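Protein K7 (Vaccinia virus WR, PDB 3JRV) blunts host innate immunity as a Bcl-2-like virulence factor, binding the RNA helicase DDX3 to block IRF3 activation and TRAF6 and IRAK2 to prevent NF-kappa-B activation. Local coordinates at residues 19-31 against 132-145. Residues are numbered along the deposited sequence; the frame is centred on the assembly and turned at random.
Sequences KICSRDSIIDLID and MTDDNINILILFLE
The guanidinium of R23 lies across the first turns of helix 134-148: I137 CG2 sits under one face, 3.7 Å from R23 NH2 and off-centre, nearer the NH2 side, while the side-chain amide oxygen of N138 and the carboxylate of D134 meet the edge. R23 NE donates to N138 OD1 at 2.8 Å, nearly straight (167°) and within the guanidinium plane, although the amide plane is turned 63° from it. R23 NH2 forms a salt bridge with D134 OD1 at 3.2 Å, coming from above the carboxylate plane; weak bonds from NH2 to N138 OD1 and the backbone O of D134 add to the grip. With CG set between backbone N and carbonyl carbon and a bend at chi3, the R23 chain folds over I137. Inward from this polar group, I26 is a knob in the hole formed by I137, L140, I141 and L144: its CD1 rests on I141 CB at 3.8 Å, and its CG2 touches both L140 CD2 and the selenomethionine methyl M132 CE. I30 CD1 meets L140 CD2 from the next turn at 3.6 Å, and I27 CG1 packs on M132 CB at 3.7 Å. Toward the other end, I20 CG2 touches L144 CD1, and both side chains also reach L53 of helix 52-58. The axes of 26-31 and 134-145 are inclined at 76°, joining the start of helix 26-42 to the C-terminal helix of the Bcl-2-like bundle, while D28 and D31 make salt bridges to the bound DDX3 peptide. The chemistry is thus divided: aliphatic interlocking fills the interior, and two neighbouring acceptors fix the rotation of the R23 guanidinium at the margin, where D134 probably offsets its charge.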
loop_
_atom_site.group_PDB
_atom_site.type_symbol
_atom_site.label_atom_id
_atom_site.label_comp_id
_atom_site.label_asym_id
_atom_site.label_seq_id
_atom_site.Cartn_x
_atom_site.Cartn_y
_atom_site.Cartn_z
ATOM N N LYS A 19 14.366 5.659 -6.439
ATOM C CA LYS A 19 13.771 6.797 -7.186
ATOM C C LYS A 19 12.491 6.328 -7.847
ATOM O O LYS A 19 12.377 5.150 -8.206
ATOM C CB LYS A 19 14.737 7.208 -8.371
ATOM C CG LYS A 19 16.169 7.614 -8.062
ATOM C CD LYS A 19 16.220 8.915 -7.322
ATOM C CE LYS A 19 17.665 9.338 -7.031
ATOM N NZ LYS A 19 17.594 10.753 -6.576
ATOM N N ILE A 20 11.565 7.249 -8.139
ATOM C CA ILE A 20 10.548 7.015 -9.172
ATOM C C ILE A 20 10.294 8.330 -9.887
ATOM O O ILE A 20 10.024 9.359 -9.253
ATOM C CB ILE A 20 9.205 6.477 -8.616
ATOM C CG1 ILE A 20 8.200 6.247 -9.747
ATOM C CG2 ILE A 20 8.615 7.413 -7.509
ATOM C CD1 ILE A 20 7.165 5.210 -9.429
ATOM N N CYS A 21 10.315 8.273 -11.202
ATOM C CA CYS A 21 10.102 9.513 -11.951
ATOM C C CYS A 21 9.264 9.323 -13.197
ATOM O O CYS A 21 9.415 10.076 -14.181
ATOM C CB CYS A 21 11.446 10.132 -12.316
ATOM S SG CYS A 21 12.324 9.008 -13.379
ATOM N N SER A 22 8.286 8.426 -13.096
ATOM C CA SER A 22 7.295 8.208 -14.164
ATOM C C SER A 22 5.952 8.106 -13.514
ATOM O O SER A 22 5.728 7.205 -12.694
ATOM C CB SER A 22 7.526 6.917 -14.947
ATOM O OG SER A 22 8.754 6.986 -15.629
ATOM N N ARG A 23 5.045 9.019 -13.852
ATOM C CA ARG A 23 3.723 8.931 -13.239
ATOM C C ARG A 23 2.968 7.689 -13.693
ATOM O O ARG A 23 2.113 7.181 -12.947
ATOM C CB ARG A 23 2.911 10.245 -13.422
ATOM C CG ARG A 23 2.373 10.436 -14.791
ATOM C CD ARG A 23 1.743 11.831 -14.922
ATOM N NE ARG A 23 0.568 12.011 -14.069
ATOM C CZ ARG A 23 -0.611 11.418 -14.262
ATOM N NH1 ARG A 23 -0.766 10.563 -15.268
ATOM N NH2 ARG A 23 -1.638 11.659 -13.437
ATOM N N ASP A 24 3.334 7.133 -14.851
ATOM C CA ASP A 24 2.622 5.974 -15.362
ATOM C C ASP A 24 3.019 4.697 -14.618
ATOM O O ASP A 24 2.468 3.629 -14.897
ATOM C CB ASP A 24 2.826 5.799 -16.875
ATOM C CG ASP A 24 2.020 6.824 -17.705
ATOM O OD1 ASP A 24 1.070 7.500 -17.195
ATOM O OD2 ASP A 24 2.405 6.993 -18.889
ATOM N N SER A 25 3.958 4.811 -13.683
ATOM C CA SER A 25 4.370 3.669 -12.858
ATOM C C SER A 25 3.779 3.699 -11.455
ATOM O O SER A 25 3.973 2.772 -10.690
ATOM C CB SER A 25 5.898 3.588 -12.772
ATOM O OG SER A 25 6.407 3.213 -14.038
ATOM N N ILE A 26 3.064 4.771 -11.124
ATOM C CA ILE A 26 2.638 4.990 -9.755
ATOM C C ILE A 26 1.622 3.944 -9.286
ATOM O O ILE A 26 1.760 3.412 -8.175
ATOM C CB ILE A 26 2.102 6.439 -9.546
ATOM C CG1 ILE A 26 3.262 7.427 -9.522
ATOM C CG2 ILE A 26 1.290 6.556 -8.244
ATOM C CD1 ILE A 26 4.116 7.431 -8.231
ATOM N N ILE A 27 0.632 3.646 -10.117
ATOM C CA ILE A 27 -0.361 2.610 -9.745
ATOM C C ILE A 27 0.319 1.251 -9.552
ATOM O O ILE A 27 0.034 0.531 -8.575
ATOM C CB ILE A 27 -1.526 2.542 -10.753
ATOM C CG1 ILE A 27 -2.342 3.826 -10.613
ATOM C CG2 ILE A 27 -2.438 1.308 -10.489
ATOM C CD1 ILE A 27 -3.532 3.938 -11.583
ATOM N N ASP A 28 1.203 0.898 -10.482
ATOM C CA ASP A 28 1.911 -0.384 -10.364
ATOM C C ASP A 28 2.711 -0.423 -9.069
ATOM O O ASP A 28 2.765 -1.471 -8.387
ATOM C CB ASP A 28 2.866 -0.602 -11.545
ATOM C CG ASP A 28 2.148 -0.839 -12.856
ATOM O OD1 ASP A 28 1.012 -1.379 -12.886
ATOM O OD2 ASP A 28 2.697 -0.394 -13.886
ATOM N N LEU A 29 3.367 0.689 -8.729
ATOM C CA LEU A 29 4.193 0.739 -7.536
ATOM C C LEU A 29 3.310 0.520 -6.280
ATOM O O LEU A 29 3.652 -0.244 -5.374
ATOM C CB LEU A 29 4.823 2.151 -7.442
ATOM C CG LEU A 29 5.461 2.458 -6.088
ATOM C CD1 LEU A 29 6.611 1.525 -5.695
ATOM C CD2 LEU A 29 5.917 3.977 -5.983
ATOM N N ILE A 30 2.188 1.222 -6.171
ATOM C CA ILE A 30 1.407 1.091 -4.940
ATOM C C ILE A 30 0.800 -0.309 -4.865
ATOM O O ILE A 30 0.807 -0.919 -3.784
ATOM C CB ILE A 30 0.293 2.156 -4.932
ATOM C CG1 ILE A 30 0.946 3.556 -4.826
ATOM C CG2 ILE A 30 -0.696 1.887 -3.780
ATOM C CD1 ILE A 30 1.773 3.758 -3.557
ATOM N N ASP A 31 0.336 -0.845 -5.994
ATOM C CA ASP A 31 -0.227 -2.199 -6.007
ATOM C C ASP A 31 0.844 -3.174 -5.498
ATOM O O ASP A 31 0.592 -3.984 -4.595
ATOM C CB ASP A 31 -0.573 -2.559 -7.456
ATOM C CG ASP A 31 -1.277 -3.885 -7.597
ATOM O OD1 ASP A 31 -1.678 -4.467 -6.552
ATOM O OD2 ASP A 31 -1.458 -4.338 -8.772
HETATM N N MSE A 132 -6.464 6.035 -6.942
HETATM C CA MSE A 132 -5.363 6.700 -7.643
HETATM C C MSE A 132 -5.931 7.446 -8.847
HETATM O O MSE A 132 -5.625 7.138 -10.000
HETATM C CB MSE A 132 -4.290 5.678 -8.073
HETATM C CG MSE A 132 -3.567 4.992 -6.873
HETATM SE SE MSE A 132 -2.981 6.068 -5.294
HETATM C CE MSE A 132 -1.820 7.308 -6.218
ATOM N N THR A 133 -6.731 8.472 -8.568
ATOM C CA THR A 133 -7.148 9.441 -9.600
ATOM C C THR A 133 -5.904 10.139 -10.136
ATOM O O THR A 133 -4.851 10.149 -9.477
ATOM C CB THR A 133 -8.027 10.552 -8.976
ATOM O OG1 THR A 133 -7.313 11.192 -7.903
ATOM C CG2 THR A 133 -9.298 9.968 -8.392
ATOM N N ASP A 134 -6.049 10.869 -11.242
ATOM C CA ASP A 134 -4.884 11.617 -11.757
ATOM C C ASP A 134 -4.340 12.616 -10.727
ATOM O O ASP A 134 -3.129 12.756 -10.562
ATOM C CB ASP A 134 -5.243 12.313 -13.080
ATOM C CG ASP A 134 -5.226 11.368 -14.272
ATOM O OD1 ASP A 134 -4.476 10.373 -14.225
ATOM O OD2 ASP A 134 -5.971 11.615 -15.258
ATOM N N ASP A 135 -5.218 13.250 -9.953
ATOM C CA ASP A 135 -4.716 14.201 -8.959
ATOM C C ASP A 135 -3.945 13.504 -7.859
ATOM O O ASP A 135 -2.894 13.993 -7.409
ATOM C CB ASP A 135 -5.849 15.059 -8.370
ATOM C CG ASP A 135 -5.340 16.258 -7.555
ATOM O OD1 ASP A 135 -4.479 17.058 -8.020
ATOM O OD2 ASP A 135 -5.832 16.414 -6.417
ATOM N N ASN A 136 -4.454 12.347 -7.434
ATOM C CA ASN A 136 -3.762 11.637 -6.377
ATOM C C ASN A 136 -2.416 11.087 -6.855
ATOM O O ASN A 136 -1.451 11.049 -6.115
ATOM C CB ASN A 136 -4.649 10.534 -5.777
ATOM C CG ASN A 136 -5.692 11.120 -4.834
ATOM O OD1 ASN A 136 -5.502 12.239 -4.325
ATOM N ND2 ASN A 136 -6.760 10.386 -4.566
ATOM N N ILE A 137 -2.394 10.575 -8.080
ATOM C CA ILE A 137 -1.122 10.166 -8.705
ATOM C C ILE A 137 -0.122 11.311 -8.693
ATOM O O ILE A 137 1.031 11.136 -8.291
ATOM C CB ILE A 137 -1.330 9.649 -10.136
ATOM C CG1 ILE A 137 -2.085 8.327 -10.066
ATOM C CG2 ILE A 137 0.036 9.529 -10.870
ATOM C CD1 ILE A 137 -2.496 7.820 -11.442
ATOM N N ASN A 138 -0.592 12.506 -9.067
ATOM C CA ASN A 138 0.296 13.654 -9.072
ATOM C C ASN A 138 0.768 14.061 -7.675
ATOM O O ASN A 138 1.949 14.365 -7.487
ATOM C CB ASN A 138 -0.369 14.813 -9.795
ATOM C CG ASN A 138 -0.391 14.578 -11.319
ATOM O OD1 ASN A 138 0.397 13.767 -11.853
ATOM N ND2 ASN A 138 -1.298 15.237 -12.009
ATOM N N ILE A 139 -0.152 14.034 -6.703
ATOM C CA ILE A 139 0.206 14.363 -5.330
ATOM C C ILE A 139 1.345 13.407 -4.901
ATOM O O ILE A 139 2.334 13.816 -4.302
ATOM C CB ILE A 139 -0.995 14.216 -4.386
ATOM C CG1 ILE A 139 -1.953 15.399 -4.613
ATOM C CG2 ILE A 139 -0.516 14.176 -2.902
ATOM C CD1 ILE A 139 -3.310 15.185 -4.016
ATOM N N LEU A 140 1.131 12.119 -5.120
ATOM C CA LEU A 140 2.082 11.112 -4.660
ATOM C C LEU A 140 3.440 11.248 -5.350
ATOM O O LEU A 140 4.480 11.288 -4.692
ATOM C CB LEU A 140 1.512 9.707 -4.832
ATOM C CG LEU A 140 2.468 8.603 -4.355
ATOM C CD1 LEU A 140 2.875 8.805 -2.892
ATOM C CD2 LEU A 140 1.843 7.232 -4.609
ATOM N N ILE A 141 3.444 11.366 -6.670
ATOM C CA ILE A 141 4.760 11.378 -7.344
ATOM C C ILE A 141 5.539 12.658 -7.038
ATOM O O ILE A 141 6.742 12.607 -6.867
ATOM C CB ILE A 141 4.679 11.139 -8.852
ATOM C CG1 ILE A 141 6.095 10.896 -9.383
ATOM C CG2 ILE A 141 4.002 12.302 -9.572
ATOM C CD1 ILE A 141 6.064 10.267 -10.777
ATOM N N LEU A 142 4.842 13.790 -6.893
ATOM C CA LEU A 142 5.556 15.033 -6.564
ATOM C C LEU A 142 6.163 14.926 -5.161
ATOM O O LEU A 142 7.263 15.387 -4.907
ATOM C CB LEU A 142 4.602 16.248 -6.645
ATOM C CG LEU A 142 4.140 16.480 -8.084
ATOM C CD1 LEU A 142 3.080 17.553 -8.174
ATOM C CD2 LEU A 142 5.314 16.684 -9.081
ATOM N N PHE A 143 5.400 14.330 -4.237
ATOM C CA PHE A 143 5.893 14.153 -2.889
ATOM C C PHE A 143 7.133 13.245 -2.882
ATOM O O PHE A 143 8.128 13.541 -2.217
ATOM C CB PHE A 143 4.792 13.582 -1.991
ATOM C CG PHE A 143 5.275 13.235 -0.626
ATOM C CD1 PHE A 143 5.308 14.192 0.401
ATOM C CD2 PHE A 143 5.670 11.925 -0.344
ATOM C CE1 PHE A 143 5.757 13.867 1.695
ATOM C CE2 PHE A 143 6.131 11.587 0.966
ATOM C CZ PHE A 143 6.185 12.562 1.969
ATOM N N LEU A 144 7.022 12.101 -3.570
ATOM C CA LEU A 144 8.134 11.170 -3.574
ATOM C C LEU A 144 9.365 11.780 -4.253
ATOM O O LEU A 144 10.471 11.617 -3.741
ATOM C CB LEU A 144 7.742 9.868 -4.273
ATOM C CG LEU A 144 6.649 9.085 -3.532
ATOM C CD1 LEU A 144 6.194 7.920 -4.437
ATOM C CD2 LEU A 144 7.208 8.554 -2.207
ATOM N N GLU A 145 9.185 12.502 -5.369
ATOM C CA GLU A 145 10.345 13.142 -6.022
ATOM C C GLU A 145 11.022 14.142 -5.095
ATOM O O GLU A 145 12.242 14.198 -4.971
ATOM C CB GLU A 145 9.914 13.785 -7.353
ATOM C CG GLU A 145 9.547 12.702 -8.410
ATOM C CD GLU A 145 8.935 13.233 -9.689
ATOM O OE1 GLU A 145 8.215 14.260 -9.666
ATOM O OE2 GLU A 145 9.083 12.531 -10.714
#